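Local coordinates for protein ectoine dioxygenase (Sphingopyxis alaskensis, PDB 4MHR) that hydroxylates L-ectoine to 5-hydroxyectoine with an iron(II) centre, 2-oxoglutarate and molecular oxygen, supplying an osmolyte that helps cells survive osmotic stress, at residues A[132-137]-A[268-273]; A[125-130]-A[168-173]; A[13-18]-A[158-163]. All blocks are in the same frame, centred on the assembly; numbering follows the deposited sequence.

Interaction 1 of 3, residues A[132-137]-A[268-273]; sequences YIHQSR and FLVYNA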
loop_
_atom_site.group_PDB
_atom_site.type_symbol
_atom_site.label_atom_id
_atom_site.label_comp_id
_atom_site.label_asym_id
_atom_site.label_seq_id
_atom_site.Cartn_x
_atom_site.Cartn_y
_atom_site.Cartn_z
ATOM N N TYR A 132 -6.013 8.203 -8.927
ATOM C CA TYR A 132 -5.566 9.307 -8.103
ATOM C C TYR A 132 -5.005 8.691 -6.822
ATOM O O TYR A 132 -5.132 7.455 -6.581
ATOM C CB TYR A 132 -6.741 10.279 -7.847
ATOM C CG TYR A 132 -7.751 9.715 -6.879
ATOM C CD1 TYR A 132 -8.713 8.796 -7.291
ATOM C CD2 TYR A 132 -7.718 10.048 -5.569
ATOM C CE1 TYR A 132 -9.595 8.277 -6.410
ATOM C CE2 TYR A 132 -8.629 9.498 -4.649
ATOM C CZ TYR A 132 -9.553 8.632 -5.094
ATOM O OH TYR A 132 -10.464 8.038 -4.251
ATOM N N ILE A 133 -4.310 9.523 -6.051
ATOM C CA ILE A 133 -3.674 9.112 -4.793
ATOM C C ILE A 133 -4.668 9.136 -3.670
ATOM O O ILE A 133 -5.097 10.189 -3.288
ATOM C CB ILE A 133 -2.425 9.945 -4.438
ATOM C CG1 ILE A 133 -1.409 9.865 -5.587
ATOM C CG2 ILE A 133 -1.800 9.427 -3.134
ATOM C CD1 ILE A 133 -0.959 8.451 -5.924
ATOM N N HIS A 134 -5.089 7.961 -3.185
ATOM C CA HIS A 134 -6.036 7.879 -2.056
ATOM C C HIS A 134 -5.308 8.245 -0.733
ATOM O O HIS A 134 -5.871 8.815 0.169
ATOM C CB HIS A 134 -6.643 6.463 -1.993
ATOM C CG HIS A 134 -7.283 6.099 -0.684
ATOM N ND1 HIS A 134 -8.555 6.505 -0.320
ATOM C CD2 HIS A 134 -6.852 5.282 0.309
ATOM C CE1 HIS A 134 -8.875 5.963 0.844
ATOM N NE2 HIS A 134 -7.857 5.220 1.250
ATOM N N GLN A 135 -4.053 7.863 -0.624
ATOM C CA GLN A 135 -3.286 8.043 0.603
ATOM C C GLN A 135 -1.873 7.828 0.211
ATOM O O GLN A 135 -1.603 6.994 -0.657
ATOM C CB GLN A 135 -3.661 6.961 1.606
ATOM C CG GLN A 135 -2.854 7.007 2.896
ATOM C CD GLN A 135 -3.132 5.789 3.745
ATOM O OE1 GLN A 135 -2.354 4.802 3.752
ATOM N NE2 GLN A 135 -4.268 5.809 4.409
ATOM N N SER A 136 -0.947 8.485 0.889
ATOM C CA SER A 136 0.488 8.219 0.772
ATOM C C SER A 136 1.166 8.306 2.131
ATOM O O SER A 136 0.639 8.960 3.064
ATOM C CB SER A 136 1.152 9.166 -0.195
ATOM O OG SER A 136 1.197 10.509 0.256
ATOM N N ARG A 137 2.309 7.635 2.289
ATOM C CA ARG A 137 3.013 7.716 3.600
ATOM C C ARG A 137 4.443 7.441 3.356
ATOM O O ARG A 137 4.747 6.516 2.588
ATOM C CB ARG A 137 2.667 6.634 4.616
ATOM C CG ARG A 137 1.283 6.231 4.864
ATOM C CD ARG A 137 1.245 4.817 5.459
ATOM N NE ARG A 137 1.788 4.776 6.800
ATOM C CZ ARG A 137 1.189 4.229 7.864
ATOM N NH1 ARG A 137 -0.006 3.645 7.774
ATOM N NH2 ARG A 137 1.808 4.268 9.041
ATOM N N PHE A 268 5.059 4.605 0.576
ATOM C CA PHE A 268 3.867 3.837 0.340
ATOM C C PHE A 268 2.891 4.740 -0.422
ATOM O O PHE A 268 2.469 5.764 0.117
ATOM C CB PHE A 268 3.328 3.430 1.705
ATOM C CG PHE A 268 2.074 2.627 1.700
ATOM C CD1 PHE A 268 2.102 1.276 1.355
ATOM C CD2 PHE A 268 0.870 3.167 2.224
ATOM C CE1 PHE A 268 0.939 0.515 1.421
ATOM C CE2 PHE A 268 -0.285 2.388 2.306
ATOM C CZ PHE A 268 -0.258 1.055 1.880
ATOM N N LEU A 269 2.513 4.345 -1.635
ATOM C CA LEU A 269 1.563 5.102 -2.471
ATOM C C LEU A 269 0.316 4.271 -2.722
ATOM O O LEU A 269 0.447 3.152 -3.189
ATOM C CB LEU A 269 2.234 5.452 -3.781
ATOM C CG LEU A 269 3.539 6.248 -3.695
ATOM C CD1 LEU A 269 4.237 6.369 -5.031
ATOM C CD2 LEU A 269 3.225 7.654 -3.180
ATOM N N VAL A 270 -0.866 4.779 -2.374
ATOM C CA VAL A 270 -2.099 4.111 -2.671
ATOM C C VAL A 270 -2.782 4.766 -3.860
ATOM O O VAL A 270 -3.214 5.931 -3.798
ATOM C CB VAL A 270 -3.052 4.069 -1.460
ATOM C CG1 VAL A 270 -4.331 3.299 -1.788
ATOM C CG2 VAL A 270 -2.354 3.463 -0.234
ATOM N N TYR A 271 -2.944 3.982 -4.926
ATOM C CA TYR A 271 -3.640 4.423 -6.163
ATOM C C TYR A 271 -5.051 3.891 -6.107
ATOM O O TYR A 271 -5.280 2.703 -5.834
ATOM C CB TYR A 271 -2.886 3.904 -7.396
ATOM C CG TYR A 271 -1.515 4.434 -7.609
ATOM C CD1 TYR A 271 -1.291 5.570 -8.422
ATOM C CD2 TYR A 271 -0.414 3.856 -7.005
ATOM C CE1 TYR A 271 0.016 6.057 -8.645
ATOM C CE2 TYR A 271 0.887 4.367 -7.198
ATOM C CZ TYR A 271 1.077 5.491 -7.983
ATOM O OH TYR A 271 2.335 5.967 -8.188
ATOM N N ASN A 272 -6.024 4.749 -6.321
ATOM C CA ASN A 272 -7.416 4.347 -6.479
ATOM C C ASN A 272 -7.961 4.736 -7.877
ATOM O O ASN A 272 -7.568 5.727 -8.415
ATOM C CB ASN A 272 -8.280 4.952 -5.379
ATOM C CG ASN A 272 -9.691 4.306 -5.310
ATOM O OD1 ASN A 272 -9.910 3.135 -5.663
ATOM N ND2 ASN A 272 -10.652 5.065 -4.788
ATOM N N ALA A 273 -8.870 3.950 -8.443
ATOM C CA ALA A 273 -9.500 4.326 -9.697
ATOM C C ALA A 273 -10.383 5.562 -9.418
ATOM O O ALA A 273 -11.098 5.629 -8.377
ATOM C CB ALA A 273 -10.366 3.163 -10.244
#

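Interaction 2 of 3, residues A[125-130]-A[168-173]; sequences FLLGDE and RALSMS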
loop_
_atom_site.group_PDB
_atom_site.type_symbol
_atom_site.label_atom_id
_atom_site.label_comp_id
_atom_site.label_asym_id
_atom_site.label_seq_id
_atom_site.Cartn_x
_atom_site.Cartn_y
_atom_site.Cartn_z
ATOM N N PHE A 125 -3.252 0.537 -15.708
ATOM C CA PHE A 125 -3.543 -0.795 -16.316
ATOM C C PHE A 125 -4.308 -1.723 -15.323
ATOM O O PHE A 125 -5.397 -2.281 -15.607
ATOM C CB PHE A 125 -2.239 -1.481 -16.751
ATOM C CG PHE A 125 -2.482 -2.873 -17.219
ATOM C CD1 PHE A 125 -3.106 -3.079 -18.410
ATOM C CD2 PHE A 125 -2.165 -3.976 -16.421
ATOM C CE1 PHE A 125 -3.448 -4.396 -18.806
ATOM C CE2 PHE A 125 -2.433 -5.250 -16.830
ATOM C CZ PHE A 125 -3.105 -5.447 -18.009
ATOM N N LEU A 126 -3.714 -1.945 -14.174
ATOM C CA LEU A 126 -4.247 -2.911 -13.204
ATOM C C LEU A 126 -5.638 -2.516 -12.706
ATOM O O LEU A 126 -6.494 -3.413 -12.452
ATOM C CB LEU A 126 -3.322 -3.106 -11.997
ATOM C CG LEU A 126 -2.020 -3.799 -12.347
ATOM C CD1 LEU A 126 -1.122 -3.835 -11.117
ATOM C CD2 LEU A 126 -2.257 -5.221 -12.824
ATOM N N LEU A 127 -5.866 -1.214 -12.605
ATOM C CA LEU A 127 -7.159 -0.674 -12.159
ATOM C C LEU A 127 -8.172 -0.313 -13.296
ATOM O O LEU A 127 -9.368 -0.053 -13.047
ATOM C CB LEU A 127 -6.938 0.467 -11.198
ATOM C CG LEU A 127 -6.070 0.177 -9.989
ATOM C CD1 LEU A 127 -5.881 1.386 -9.074
ATOM C CD2 LEU A 127 -6.699 -0.977 -9.240
ATOM N N GLY A 128 -7.729 -0.447 -14.524
ATOM C CA GLY A 128 -8.528 -0.235 -15.731
ATOM C C GLY A 128 -9.159 1.122 -15.755
ATOM O O GLY A 128 -10.306 1.206 -15.977
ATOM N N ASP A 129 -8.430 2.173 -15.419
ATOM C CA ASP A 129 -9.054 3.484 -15.225
ATOM C C ASP A 129 -7.955 4.518 -15.054
ATOM O O ASP A 129 -6.829 4.184 -14.805
ATOM C CB ASP A 129 -9.935 3.474 -13.945
ATOM C CG ASP A 129 -11.056 4.577 -13.933
ATOM O OD1 ASP A 129 -11.084 5.357 -14.878
ATOM O OD2 ASP A 129 -11.866 4.650 -12.969
ATOM N N GLU A 130 -8.281 5.789 -15.220
ATOM C CA GLU A 130 -7.482 6.850 -14.601
ATOM C C GLU A 130 -7.459 6.703 -13.061
ATOM O O GLU A 130 -8.421 6.186 -12.432
ATOM C CB GLU A 130 -8.079 8.234 -15.006
ATOM C CG GLU A 130 -8.054 8.493 -16.550
ATOM C CD GLU A 130 -6.703 8.252 -17.166
ATOM O OE1 GLU A 130 -5.628 8.559 -16.543
ATOM O OE2 GLU A 130 -6.685 7.651 -18.262
ATOM N N ARG A 168 -10.871 -1.856 -5.971
ATOM C CA ARG A 168 -10.331 -1.309 -7.207
ATOM C C ARG A 168 -9.263 -0.252 -6.882
ATOM O O ARG A 168 -9.167 0.854 -7.443
ATOM C CB ARG A 168 -11.435 -0.837 -8.167
ATOM C CG ARG A 168 -10.810 -0.268 -9.420
ATOM C CD ARG A 168 -11.136 -0.415 -10.869
ATOM N NE ARG A 168 -12.362 0.011 -11.305
ATOM C CZ ARG A 168 -12.850 0.200 -12.571
ATOM N NH1 ARG A 168 -12.234 0.284 -13.736
ATOM N NH2 ARG A 168 -14.143 0.383 -12.609
ATOM N N ALA A 169 -8.418 -0.630 -5.917
ATOM C CA ALA A 169 -7.287 0.162 -5.471
ATOM C C ALA A 169 -6.101 -0.724 -5.246
ATOM O O ALA A 169 -6.230 -1.936 -4.991
ATOM C CB ALA A 169 -7.606 0.944 -4.180
ATOM N N LEU A 170 -4.921 -0.132 -5.324
ATOM C CA LEU A 170 -3.727 -0.881 -4.994
ATOM C C LEU A 170 -2.678 -0.044 -4.314
ATOM O O LEU A 170 -2.671 1.232 -4.427
ATOM C CB LEU A 170 -3.140 -1.512 -6.209
ATOM C CG LEU A 170 -2.689 -0.642 -7.328
ATOM C CD1 LEU A 170 -1.295 -0.122 -7.103
ATOM C CD2 LEU A 170 -2.594 -1.526 -8.545
ATOM N N SER A 171 -1.798 -0.733 -3.594
ATOM C CA SER A 171 -0.684 -0.044 -2.929
ATOM C C SER A 171 0.629 -0.370 -3.572
ATOM O O SER A 171 0.860 -1.515 -4.064
ATOM C CB SER A 171 -0.622 -0.455 -1.473
ATOM O OG SER A 171 -1.889 -0.141 -0.898
ATOM N N MET A 172 1.470 0.631 -3.670
ATOM C CA MET A 172 2.872 0.387 -4.005
ATOM C C MET A 172 3.865 0.813 -2.904
ATOM O O MET A 172 3.810 1.957 -2.414
ATOM C CB MET A 172 3.225 1.122 -5.246
ATOM C CG MET A 172 2.259 0.935 -6.333
ATOM S SD MET A 172 3.029 1.287 -7.909
ATOM C CE MET A 172 1.559 1.330 -8.868
ATOM N N SER A 173 4.753 -0.112 -2.493
ATOM C CA SER A 173 5.792 0.155 -1.499
ATOM C C SER A 173 7.116 0.267 -2.237
ATOM O O SER A 173 7.570 -0.705 -2.834
ATOM C CB SER A 173 5.807 -0.930 -0.414
ATOM O OG SER A 173 6.836 -0.614 0.535
#

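Interaction 3 of 3, residues A[13-18]-A[158-163]; sequences YPSRQR and WHVEDG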
loop_
_atom_site.group_PDB
_atom_site.type_symbol
_atom_site.label_atom_id
_atom_site.label_comp_id
_atom_site.label_asym_id
_atom_site.label_seq_id
_atom_site.Cartn_x
_atom_site.Cartn_y
_atom_site.Cartn_z
ATOM N N TYR A 13 -19.650 -5.432 0.627
ATOM C CA TYR A 13 -18.669 -5.930 1.587
ATOM C C TYR A 13 -18.930 -5.498 3.081
ATOM O O TYR A 13 -18.100 -4.790 3.686
ATOM C CB TYR A 13 -17.287 -5.400 1.076
ATOM C CG TYR A 13 -16.917 -5.860 -0.271
ATOM C CD1 TYR A 13 -16.642 -7.179 -0.500
ATOM C CD2 TYR A 13 -16.784 -4.972 -1.345
ATOM C CE1 TYR A 13 -16.317 -7.640 -1.749
ATOM C CE2 TYR A 13 -16.390 -5.435 -2.604
ATOM C CZ TYR A 13 -16.135 -6.758 -2.796
ATOM O OH TYR A 13 -15.719 -7.258 -4.027
ATOM N N PRO A 14 -20.061 -5.943 3.699
ATOM C CA PRO A 14 -20.373 -5.582 5.127
ATOM C C PRO A 14 -19.395 -6.124 6.106
ATOM O O PRO A 14 -19.001 -7.269 5.981
ATOM C CB PRO A 14 -21.746 -6.214 5.365
ATOM C CG PRO A 14 -21.845 -7.300 4.361
ATOM C CD PRO A 14 -21.026 -6.903 3.154
ATOM N N SER A 15 -18.937 -5.325 7.045
ATOM C CA SER A 15 -18.023 -5.815 8.044
ATOM C C SER A 15 -18.288 -5.051 9.330
ATOM O O SER A 15 -18.915 -3.975 9.302
ATOM C CB SER A 15 -16.552 -5.610 7.601
ATOM O OG SER A 15 -15.619 -6.111 8.559
ATOM N N ARG A 16 -17.760 -5.584 10.439
ATOM C CA ARG A 16 -17.947 -4.991 11.776
ATOM C C ARG A 16 -19.417 -4.822 12.197
ATOM O O ARG A 16 -19.720 -3.948 12.977
ATOM C CB ARG A 16 -17.206 -3.661 11.920
ATOM C CG ARG A 16 -15.814 -3.722 11.338
ATOM C CD ARG A 16 -15.008 -2.554 11.737
ATOM N NE ARG A 16 -13.825 -2.403 10.893
ATOM C CZ ARG A 16 -13.067 -1.326 10.902
ATOM N NH1 ARG A 16 -13.320 -0.312 11.717
ATOM N NH2 ARG A 16 -12.013 -1.243 10.108
ATOM N N GLN A 17 -20.302 -5.676 11.693
ATOM C CA GLN A 17 -21.727 -5.598 11.999
ATOM C C GLN A 17 -22.078 -6.739 12.954
ATOM O O GLN A 17 -22.612 -6.494 14.016
ATOM C CB GLN A 17 -22.588 -5.602 10.713
ATOM C CG GLN A 17 -22.519 -4.282 9.933
ATOM C CD GLN A 17 -23.126 -4.382 8.538
ATOM O OE1 GLN A 17 -23.878 -5.316 8.247
ATOM N NE2 GLN A 17 -22.788 -3.427 7.657
ATOM N N ARG A 18 -21.711 -7.967 12.610
ATOM C CA ARG A 18 -21.915 -9.113 13.499
ATOM C C ARG A 18 -20.827 -9.278 14.559
ATOM O O ARG A 18 -19.758 -8.614 14.547
ATOM C CB ARG A 18 -22.003 -10.419 12.701
ATOM C CG ARG A 18 -23.011 -10.449 11.570
ATOM C CD ARG A 18 -24.396 -9.978 11.999
ATOM N NE ARG A 18 -25.455 -10.482 11.109
ATOM C CZ ARG A 18 -26.713 -10.037 11.065
ATOM N NH1 ARG A 18 -27.131 -9.049 11.849
ATOM N NH2 ARG A 18 -27.568 -10.588 10.214
ATOM N N TRP A 158 -10.532 0.806 4.453
ATOM C CA TRP A 158 -10.919 1.807 3.466
ATOM C C TRP A 158 -12.436 1.780 3.194
ATOM O O TRP A 158 -13.063 2.807 3.044
ATOM C CB TRP A 158 -10.080 1.697 2.185
ATOM C CG TRP A 158 -8.632 1.952 2.419
ATOM C CD1 TRP A 158 -8.074 2.631 3.507
ATOM C CD2 TRP A 158 -7.524 1.521 1.614
ATOM N NE1 TRP A 158 -6.717 2.654 3.408
ATOM C CE2 TRP A 158 -6.333 1.992 2.257
ATOM C CE3 TRP A 158 -7.412 0.750 0.442
ATOM C CZ2 TRP A 158 -5.050 1.752 1.745
ATOM C CZ3 TRP A 158 -6.143 0.466 -0.067
ATOM C CH2 TRP A 158 -4.956 0.959 0.591
ATOM N N HIS A 159 -13.006 0.617 3.165
ATOM C CA HIS A 159 -14.404 0.472 2.912
ATOM C C HIS A 159 -15.226 0.925 4.152
ATOM O O HIS A 159 -16.042 1.851 4.066
ATOM C CB HIS A 159 -14.672 -0.983 2.617
ATOM C CG HIS A 159 -16.109 -1.290 2.356
ATOM N ND1 HIS A 159 -16.761 -0.901 1.199
ATOM C CD2 HIS A 159 -17.031 -1.914 3.118
ATOM C CE1 HIS A 159 -18.013 -1.316 1.260
ATOM N NE2 HIS A 159 -18.196 -1.946 2.406
ATOM N N VAL A 160 -14.975 0.280 5.292
ATOM C CA VAL A 160 -15.759 0.522 6.526
ATOM C C VAL A 160 -15.574 1.950 7.005
ATOM O O VAL A 160 -16.564 2.640 7.310
ATOM C CB VAL A 160 -15.426 -0.447 7.667
ATOM C CG1 VAL A 160 -16.101 0.011 8.993
ATOM C CG2 VAL A 160 -15.900 -1.818 7.303
ATOM N N GLU A 161 -14.333 2.423 7.024
ATOM C CA GLU A 161 -14.055 3.761 7.533
ATOM C C GLU A 161 -13.997 4.905 6.533
ATOM O O GLU A 161 -14.293 6.023 6.891
ATOM C CB GLU A 161 -12.793 3.756 8.417
ATOM C CG GLU A 161 -12.806 2.661 9.485
ATOM C CD GLU A 161 -11.613 2.708 10.445
ATOM O OE1 GLU A 161 -11.023 3.772 10.606
ATOM O OE2 GLU A 161 -11.277 1.672 11.048
ATOM N N ASP A 162 -13.625 4.672 5.275
ATOM C CA ASP A 162 -13.470 5.779 4.372
ATOM C C ASP A 162 -14.574 5.820 3.301
ATOM O O ASP A 162 -14.679 6.804 2.554
ATOM C CB ASP A 162 -12.106 5.794 3.672
ATOM C CG ASP A 162 -10.954 5.846 4.606
ATOM O OD1 ASP A 162 -11.026 6.629 5.592
ATOM O OD2 ASP A 162 -9.922 5.100 4.347
ATOM N N GLY A 163 -15.374 4.772 3.235
ATOM C CA GLY A 163 -16.445 4.634 2.227
ATOM C C GLY A 163 -16.012 4.157 0.855
ATOM O O GLY A 163 -16.738 4.388 -0.135
#

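Interaction 1 of 3, residues A[132-137]-A[268-273]
Tyr132 and Asn272 form the first of a run of antiparallel pairs that join two central strands of the cupin core, ending at Arg137 opposite Phe268. Backbone bonds carry most of the join. Tyr132 and Asn272 exchange two of them, and so do Arg137 and Phe268. Between these pairs the strand 131-141 turns a corner: His134 and Gln135 both face Val270, an irregularity like a beta bulge in which His134 N gives a bond of 2.8 Å to Val270 O, while Val270 N reaches Gln135 O.

The side-chain polar contacts are few but directed. Asn272 ND2 donates to Tyr132 OH at 3.0 Å, nearly straight (165°) and with the hydroxyl in the amide plane. Tyr132 can stand alongside Asn272 because its CG sits between its own N and C (chi1 73°). The other amide atom, Asn272 OD1, is taken by Asn276, so both ends of the buried amide are satisfied. Gln135 OE1 meets the rim of the Phe268 ring, 3.5 Å from Phe268 CE2 and in the ring plane, where the C-H dipoles probably suit an oxygen; Gln135 NE2 is held by Leu292 O.

Apolar contacts fill the rest. Beta-branched Ile133 suits a strand, and CD1, ending its longer branch, lies over one face of the Tyr271 ring, a CH-pi contact 4.0 Å from the centroid. Arg137 lays its CD 3.7 Å from Phe268 CD2, its guanidinium going on to Ser99, and Val270 CG1 packs against His134 CD2.

The two faces have different chemistry. Leu269 and Tyr271 pack on helix 117-127, whereas Gln135, an ectoine-binding residue, shares its face with Val270 beside Trp158 and Phe268 beside the iron ligand Asp154: apolar surface with a polar amide probably oriented by the Leu292 bond, consistent with a wall of the substrate pocket.

Interaction 2 of 3, residues A[125-130]-A[168-173]
Arg168 reaches across to Leu127 and Gly128, where helix 117-127 ends in a Schellman motif, and the helix end is thereby packed on the start of strand 169-175 of the cupin sheet. From CB, the Arg168 chain sets out with CG anti to the backbone N (chi1 179°), then bends at chi2 and chi3 to curl round the helix terminus. Arg168 CG lies 4.2 Å from Leu127 CD2, an apolar contact for the first part of the chain. CD and NE then pass close to the Leu127 carbonyl, more closely at CD than the model can support, so the place of that oxygen is somewhat doubtful. As modelled, Arg168 NH1 donates to Leu127 O at 3.0 Å, with the oxygen in the guanidinium plane, and stands 3.1 Å from Gly128 O.

An arginine suits a helix C-terminus, where the last carbonyls have no helical N-H to bond and the helix dipole would probably add some negative character. Asp129 adds opposite charge above one guanidinium face, but Asp129 OD2 is 4.4 Å from Arg168 NH1 and bonds to Ser275. An alanine here is likely to leave the Leu127 carbonyl without its guanidinium donor and to open a gap beside the helix end. Gly128 takes the positive phi of the turn, a conformation easiest without a side chain.

Deeper in, Leu127 lays both methyls along the Arg168-Ala169 backbone, while Leu170 CD2 touches Leu126 CD1 at 3.8 Å.

Interaction 3 of 3, residues A[13-18]-A[158-163]
The His159 ring carries Tyr13 CB over one face, a CH-pi contact 4.0 Å from the ring centroid, and also stacks with Phe282. At its nitrogens, NE2 bonds to Asp11 and ND1 to Met164 O; Tyr13 O comes close to NE2 too, but at an angle too poor for a bond. With a carboxylate at one nitrogen and a carbonyl at the other, the ring may well carry a positive charge, though this is an inference.

The second flat group, the Arg16 guanidinium, has Val160 CG1 3.6 Å above one face and Glu161 OE2 at its edge. The salt bridge is end-on: NH1 (2.9 Å) and NH2 (3.2 Å) of Arg16 both grip Glu161 OE2, on its anti side and within 3° of the guanidinium plane. The carboxylate stands nearly perpendicular, 85° away, and Arg16 engages just one of its oxygens. Arg16, extended from CG to NE, is long enough to span Val160 and still reach the acid. NH2 has a second acidic partner in Glu156.

Val160, short and apolar, fills the space between the polar anchors; its CG2 packs on Ser15 CB at 3.9 Å, while Ser15 OG turns to Glu156 and Cys199 N.

The N-terminal segment thus lies along helix 154-162, with Tyr196 of strand 195-197 touching both Ser15 and His159, while Trp158, important for ectoine stabilization, starts away from it and packs on Gln135 and, edge-to-face, on His134 of strand 131-141.

Overall arrangement
From the N terminus, the 13-18 segment meets 158-163 (interaction 3), closing a loop of about 140 residues. Within that loop, the end of helix 117-127 begins interaction 2, whose partner 168-173 comes just after helix 154-162, and strand 131-141 begins interaction 1, which returns at 268-273. The three loops therefore cross pairwise, and none encloses another. Strands 264-273 and 169-175 are neighbours in the main sheet, so interactions 1 and 2 join through probable backbone hydrogen bonds such as Leu269 O to Met172 N. The contacts tie the N-terminal segment to helix 154-162 and helix 117-127 to the main sheet; Trp158 and Gln135 place interactions 3 and 1 at the substrate site.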